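Local structure of collagen adhesin (Enterococcus faecalis, 2OKM) at residues A[48-59]-A[100-111]. The protein probably binds collagen as a cell-wall-anchored surface adhesin, of which this chain is the collagen-binding subdomain. Residues are numbered along the deposited sequence; the frame is centred on the assembly and turned at random.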
loop_
_atom_site.group_PDB
_atom_site.type_symbol
_atom_site.label_atom_id
_atom_site.label_comp_id
_atom_site.label_asym_id
_atom_site.label_seq_id
_atom_site.Cartn_x
_atom_site.Cartn_y
_atom_site.Cartn_z
ATOM N N GLN A 48 -5.087 5.920 -13.878
ATOM C CA GLN A 48 -3.838 6.657 -13.963
ATOM C C GLN A 48 -3.456 7.015 -12.538
ATOM O O GLN A 48 -4.127 7.807 -11.878
ATOM C CB GLN A 48 -3.996 7.916 -14.815
ATOM C CG GLN A 48 -3.978 7.604 -16.299
ATOM C CD GLN A 48 -2.655 6.993 -16.746
ATOM O OE1 GLN A 48 -2.605 6.229 -17.710
ATOM N NE2 GLN A 48 -1.576 7.337 -16.046
ATOM N N LEU A 49 -2.380 6.402 -12.066
ATOM C CA LEU A 49 -1.897 6.622 -10.712
ATOM C C LEU A 49 -1.587 8.086 -10.411
ATOM O O LEU A 49 -0.914 8.760 -11.189
ATOM C CB LEU A 49 -0.644 5.778 -10.483
ATOM C CG LEU A 49 0.050 5.908 -9.130
ATOM C CD1 LEU A 49 -0.880 5.416 -8.025
ATOM C CD2 LEU A 49 1.332 5.089 -9.144
ATOM N N ASN A 50 -2.094 8.574 -9.280
ATOM C CA ASN A 50 -1.846 9.948 -8.852
ATOM C C ASN A 50 -0.613 9.865 -7.946
ATOM O O ASN A 50 -0.725 9.658 -6.737
ATOM C CB ASN A 50 -3.061 10.479 -8.079
ATOM C CG ASN A 50 -4.320 10.547 -8.938
ATOM O OD1 ASN A 50 -5.443 10.540 -8.424
ATOM N ND2 ASN A 50 -4.137 10.627 -10.250
ATOM N N LYS A 51 0.567 10.017 -8.542
ATOM C CA LYS A 51 1.825 9.906 -7.806
ATOM C C LYS A 51 2.041 10.861 -6.643
ATOM O O LYS A 51 2.899 10.615 -5.796
ATOM C CB LYS A 51 3.008 10.026 -8.771
ATOM C CG LYS A 51 3.071 8.922 -9.797
ATOM C CD LYS A 51 4.315 9.060 -10.648
ATOM C CE LYS A 51 4.385 7.982 -11.703
ATOM N NZ LYS A 51 5.633 8.126 -12.504
ATOM N N GLU A 52 1.279 11.946 -6.592
ATOM C CA GLU A 52 1.431 12.913 -5.508
ATOM C C GLU A 52 0.347 12.762 -4.443
ATOM O O GLU A 52 0.239 13.593 -3.544
ATOM C CB GLU A 52 1.384 14.336 -6.067
ATOM C CG GLU A 52 2.399 14.607 -7.170
ATOM C CD GLU A 52 2.284 16.010 -7.737
ATOM O OE1 GLU A 52 1.198 16.366 -8.240
ATOM O OE2 GLU A 52 3.283 16.757 -7.683
ATOM N N SER A 53 -0.441 11.694 -4.533
ATOM C CA SER A 53 -1.546 11.478 -3.594
ATOM C C SER A 53 -1.256 10.639 -2.353
ATOM O O SER A 53 -2.093 10.561 -1.453
ATOM C CB SER A 53 -2.726 10.836 -4.330
ATOM O OG SER A 53 -2.438 9.492 -4.684
ATOM N N PHE A 54 -0.086 10.022 -2.287
ATOM C CA PHE A 54 0.235 9.152 -1.158
ATOM C C PHE A 54 0.307 9.762 0.235
ATOM O O PHE A 54 0.914 10.809 0.434
ATOM C CB PHE A 54 1.562 8.429 -1.407
ATOM C CG PHE A 54 1.493 7.362 -2.462
ATOM C CD1 PHE A 54 1.386 7.694 -3.813
ATOM C CD2 PHE A 54 1.547 6.019 -2.106
ATOM C CE1 PHE A 54 1.334 6.700 -4.788
ATOM C CE2 PHE A 54 1.496 5.019 -3.074
ATOM C CZ PHE A 54 1.389 5.360 -4.419
ATOM N N THR A 55 -0.326 9.095 1.197
ATOM C CA THR A 55 -0.248 9.513 2.594
ATOM C C THR A 55 -0.047 8.233 3.388
ATOM O O THR A 55 -0.499 7.155 2.981
ATOM C CB THR A 55 -1.509 10.258 3.114
ATOM O OG1 THR A 55 -2.638 9.382 3.124
ATOM C CG2 THR A 55 -1.803 11.473 2.252
ATOM N N PHE A 56 0.647 8.351 4.512
ATOM C CA PHE A 56 0.940 7.200 5.350
ATOM C C PHE A 56 0.399 7.362 6.767
ATOM O O PHE A 56 0.751 8.304 7.476
ATOM C CB PHE A 56 2.453 6.953 5.392
ATOM C CG PHE A 56 3.053 6.623 4.055
ATOM C CD1 PHE A 56 3.231 7.612 3.093
ATOM C CD2 PHE A 56 3.427 5.314 3.752
ATOM C CE1 PHE A 56 3.775 7.303 1.843
ATOM C CE2 PHE A 56 3.972 4.995 2.508
ATOM C CZ PHE A 56 4.145 5.993 1.552
ATOM N N ASP A 57 -0.454 6.417 7.153
ATOM C CA ASP A 57 -1.109 6.357 8.464
ATOM C C ASP A 57 -0.270 5.351 9.253
ATOM O O ASP A 57 -0.451 4.142 9.110
ATOM C CB ASP A 57 -2.535 5.839 8.243
ATOM C CG ASP A 57 -3.343 5.731 9.516
ATOM O OD1 ASP A 57 -2.775 5.869 10.619
ATOM O OD2 ASP A 57 -4.567 5.494 9.393
ATOM N N ILE A 58 0.648 5.864 10.073
ATOM C CA ILE A 58 1.585 5.031 10.829
ATOM C C ILE A 58 1.263 4.951 12.314
ATOM O O ILE A 58 1.175 5.972 12.996
ATOM C CB ILE A 58 3.015 5.579 10.644
ATOM C CG1 ILE A 58 3.259 5.868 9.160
ATOM C CG2 ILE A 58 4.042 4.571 11.154
ATOM C CD1 ILE A 58 4.625 6.447 8.867
ATOM N N VAL A 59 1.115 3.729 12.817
ATOM C CA VAL A 59 0.754 3.541 14.217
ATOM C C VAL A 59 1.519 2.467 14.981
ATOM O O VAL A 59 1.727 1.362 14.483
ATOM C CB VAL A 59 -0.758 3.192 14.335
ATOM C CG1 VAL A 59 -1.155 3.043 15.797
ATOM C CG2 VAL A 59 -1.603 4.263 13.663
ATOM N N THR A 100 4.891 -1.952 14.060
ATOM C CA THR A 100 4.247 -0.755 13.542
ATOM C C THR A 100 3.390 -1.045 12.316
ATOM O O THR A 100 3.805 -1.778 11.417
ATOM C CB THR A 100 5.324 0.301 13.184
ATOM O OG1 THR A 100 6.106 0.594 14.351
ATOM C CG2 THR A 100 4.686 1.587 12.682
ATOM N N SER A 101 2.192 -0.465 12.280
ATOM C CA SER A 101 1.299 -0.665 11.146
ATOM C C SER A 101 1.312 0.551 10.233
ATOM O O SER A 101 1.540 1.676 10.682
ATOM C CB SER A 101 -0.131 -0.929 11.626
ATOM O OG SER A 101 -0.662 0.196 12.300
ATOM N N PHE A 102 1.076 0.310 8.947
ATOM C CA PHE A 102 1.039 1.376 7.958
ATOM C C PHE A 102 -0.189 1.216 7.077
ATOM O O PHE A 102 -0.416 0.142 6.526
ATOM C CB PHE A 102 2.250 1.308 7.015
ATOM C CG PHE A 102 3.585 1.381 7.699
ATOM C CD1 PHE A 102 4.300 2.575 7.730
ATOM C CD2 PHE A 102 4.141 0.249 8.294
ATOM C CE1 PHE A 102 5.556 2.642 8.342
ATOM C CE2 PHE A 102 5.391 0.306 8.906
ATOM C CZ PHE A 102 6.099 1.504 8.931
ATOM N N ILE A 103 -0.993 2.265 6.958
ATOM C CA ILE A 103 -2.108 2.212 6.027
ATOM C C ILE A 103 -1.716 3.267 5.003
ATOM O O ILE A 103 -1.642 4.459 5.310
ATOM C CB ILE A 103 -3.459 2.557 6.667
ATOM C CG1 ILE A 103 -3.867 1.427 7.617
ATOM C CG2 ILE A 103 -4.522 2.725 5.575
ATOM C CD1 ILE A 103 -5.161 1.678 8.363
ATOM N N VAL A 104 -1.416 2.809 3.796
ATOM C CA VAL A 104 -1.004 3.702 2.725
ATOM C C VAL A 104 -2.213 4.017 1.875
ATOM O O VAL A 104 -2.852 3.117 1.334
ATOM C CB VAL A 104 0.080 3.051 1.831
ATOM C CG1 VAL A 104 0.624 4.072 0.838
ATOM C CG2 VAL A 104 1.205 2.500 2.696
ATOM N N ARG A 105 -2.527 5.301 1.774
ATOM C CA ARG A 105 -3.656 5.747 0.979
ATOM C C ARG A 105 -3.157 6.483 -0.254
ATOM O O ARG A 105 -2.247 7.302 -0.169
ATOM C CB ARG A 105 -4.545 6.700 1.789
ATOM C CG ARG A 105 -5.330 6.056 2.932
ATOM C CD ARG A 105 -6.158 7.109 3.663
ATOM N NE ARG A 105 -7.086 6.526 4.634
ATOM C CZ ARG A 105 -6.733 6.038 5.820
ATOM N NH1 ARG A 105 -5.465 6.061 6.207
ATOM N NH2 ARG A 105 -7.656 5.517 6.621
ATOM N N TYR A 106 -3.743 6.173 -1.404
ATOM C CA TYR A 106 -3.403 6.863 -2.638
ATOM C C TYR A 106 -4.570 6.704 -3.588
ATOM O O TYR A 106 -5.408 5.819 -3.414
ATOM C CB TYR A 106 -2.105 6.317 -3.257
ATOM C CG TYR A 106 -2.176 4.905 -3.793
ATOM C CD1 TYR A 106 -2.569 4.651 -5.110
ATOM C CD2 TYR A 106 -1.832 3.819 -2.985
ATOM C CE1 TYR A 106 -2.614 3.350 -5.608
ATOM C CE2 TYR A 106 -1.875 2.516 -3.471
ATOM C CZ TYR A 106 -2.265 2.288 -4.783
ATOM O OH TYR A 106 -2.311 1.002 -5.267
ATOM N N THR A 107 -4.635 7.571 -4.590
ATOM C CA THR A 107 -5.723 7.500 -5.547
ATOM C C THR A 107 -5.219 7.358 -6.962
ATOM O O THR A 107 -4.044 7.577 -7.252
ATOM C CB THR A 107 -6.594 8.768 -5.513
ATOM O OG1 THR A 107 -5.762 9.922 -5.688
ATOM C CG2 THR A 107 -7.340 8.870 -4.194
ATOM N N SER A 108 -6.130 6.968 -7.837
ATOM C CA SER A 108 -5.835 6.855 -9.247
ATOM C C SER A 108 -7.010 7.505 -9.934
ATOM O O SER A 108 -8.139 7.433 -9.449
ATOM C CB SER A 108 -5.705 5.397 -9.670
ATOM O OG SER A 108 -4.503 4.862 -9.153
ATOM N N THR A 109 -6.733 8.175 -11.043
ATOM C CA THR A 109 -7.778 8.831 -11.808
ATOM C C THR A 109 -8.358 7.810 -12.773
ATOM O O THR A 109 -7.618 7.052 -13.401
ATOM C CB THR A 109 -7.208 10.019 -12.610
ATOM O OG1 THR A 109 -6.703 11.008 -11.702
ATOM C CG2 THR A 109 -8.286 10.638 -13.488
ATOM N N ILE A 110 -9.682 7.782 -12.872
ATOM C CA ILE A 110 -10.358 6.859 -13.770
ATOM C C ILE A 110 -10.384 7.479 -15.162
ATOM O O ILE A 110 -10.845 8.604 -15.338
ATOM C CB ILE A 110 -11.801 6.597 -13.300
ATOM C CG1 ILE A 110 -11.779 5.941 -11.915
ATOM C CG2 ILE A 110 -12.523 5.717 -14.308
ATOM C CD1 ILE A 110 -13.150 5.775 -11.279
ATOM N N THR A 111 -9.872 6.744 -16.144
ATOM C CA THR A 111 -9.834 7.225 -17.521
ATOM C C THR A 111 -11.173 6.992 -18.216
ATOM O O THR A 111 -12.066 6.343 -17.668
ATOM C CB THR A 111 -8.748 6.492 -18.330
ATOM O OG1 THR A 111 -9.081 5.099 -18.414
ATOM C CG2 THR A 111 -7.384 6.650 -17.666
HETATM O O HOH W 1 -3.066 7.032 5.056
HETATM O O HOH W 2 -1.814 2.088 10.616
#
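Thr55, Asp57 and Val59 form hydrogen-bonded antiparallel pairs with Arg105, Ile103 and Ser101, two backbone bonds each; Gln48 and Thr109 form a like pair farther along. Between them the type I turn 50-53 breaks the ladder; Asn50 N still reaches Thr107 O, and side chains supply the rest. The Asn50 amide uses both ends: OD1 receives Thr107 OG1 on a lone pair (2.8 Å), while ND2 gives a nearly straight bond to Thr109 OG1 (3.0 Å), which fixes the amide's rotation. Ser53 OG, turned between its own N and carbonyl carbon (chi1 70°), donates to Asn50 O and accepts Thr107 N at 2.9 Å.

On the buried face, Tyr106 CB sits over the centre of the Phe54 ring; the two rings are near parallel (14°) but slid apart, with Phe88 edge-to-face against both. Val104 CG1 lies over the Phe56 ring, and Ile58 CG2 meets Phe102 CE1 at 3.7 Å. The other face carries a long, weak salt bridge, Asp57 OD2 to Arg105 NH1 (3.4 Å), and a water linking Arg105 NH1 with Ile103 O and Thr55 OG1. Strand 19-26 pairs with the other edge of strand 101-110, and the aromatic face packs on the second sheet through Phe88, consistent with the Ig-like beta-sandwich of collagen-binding MSCRAMM adhesins.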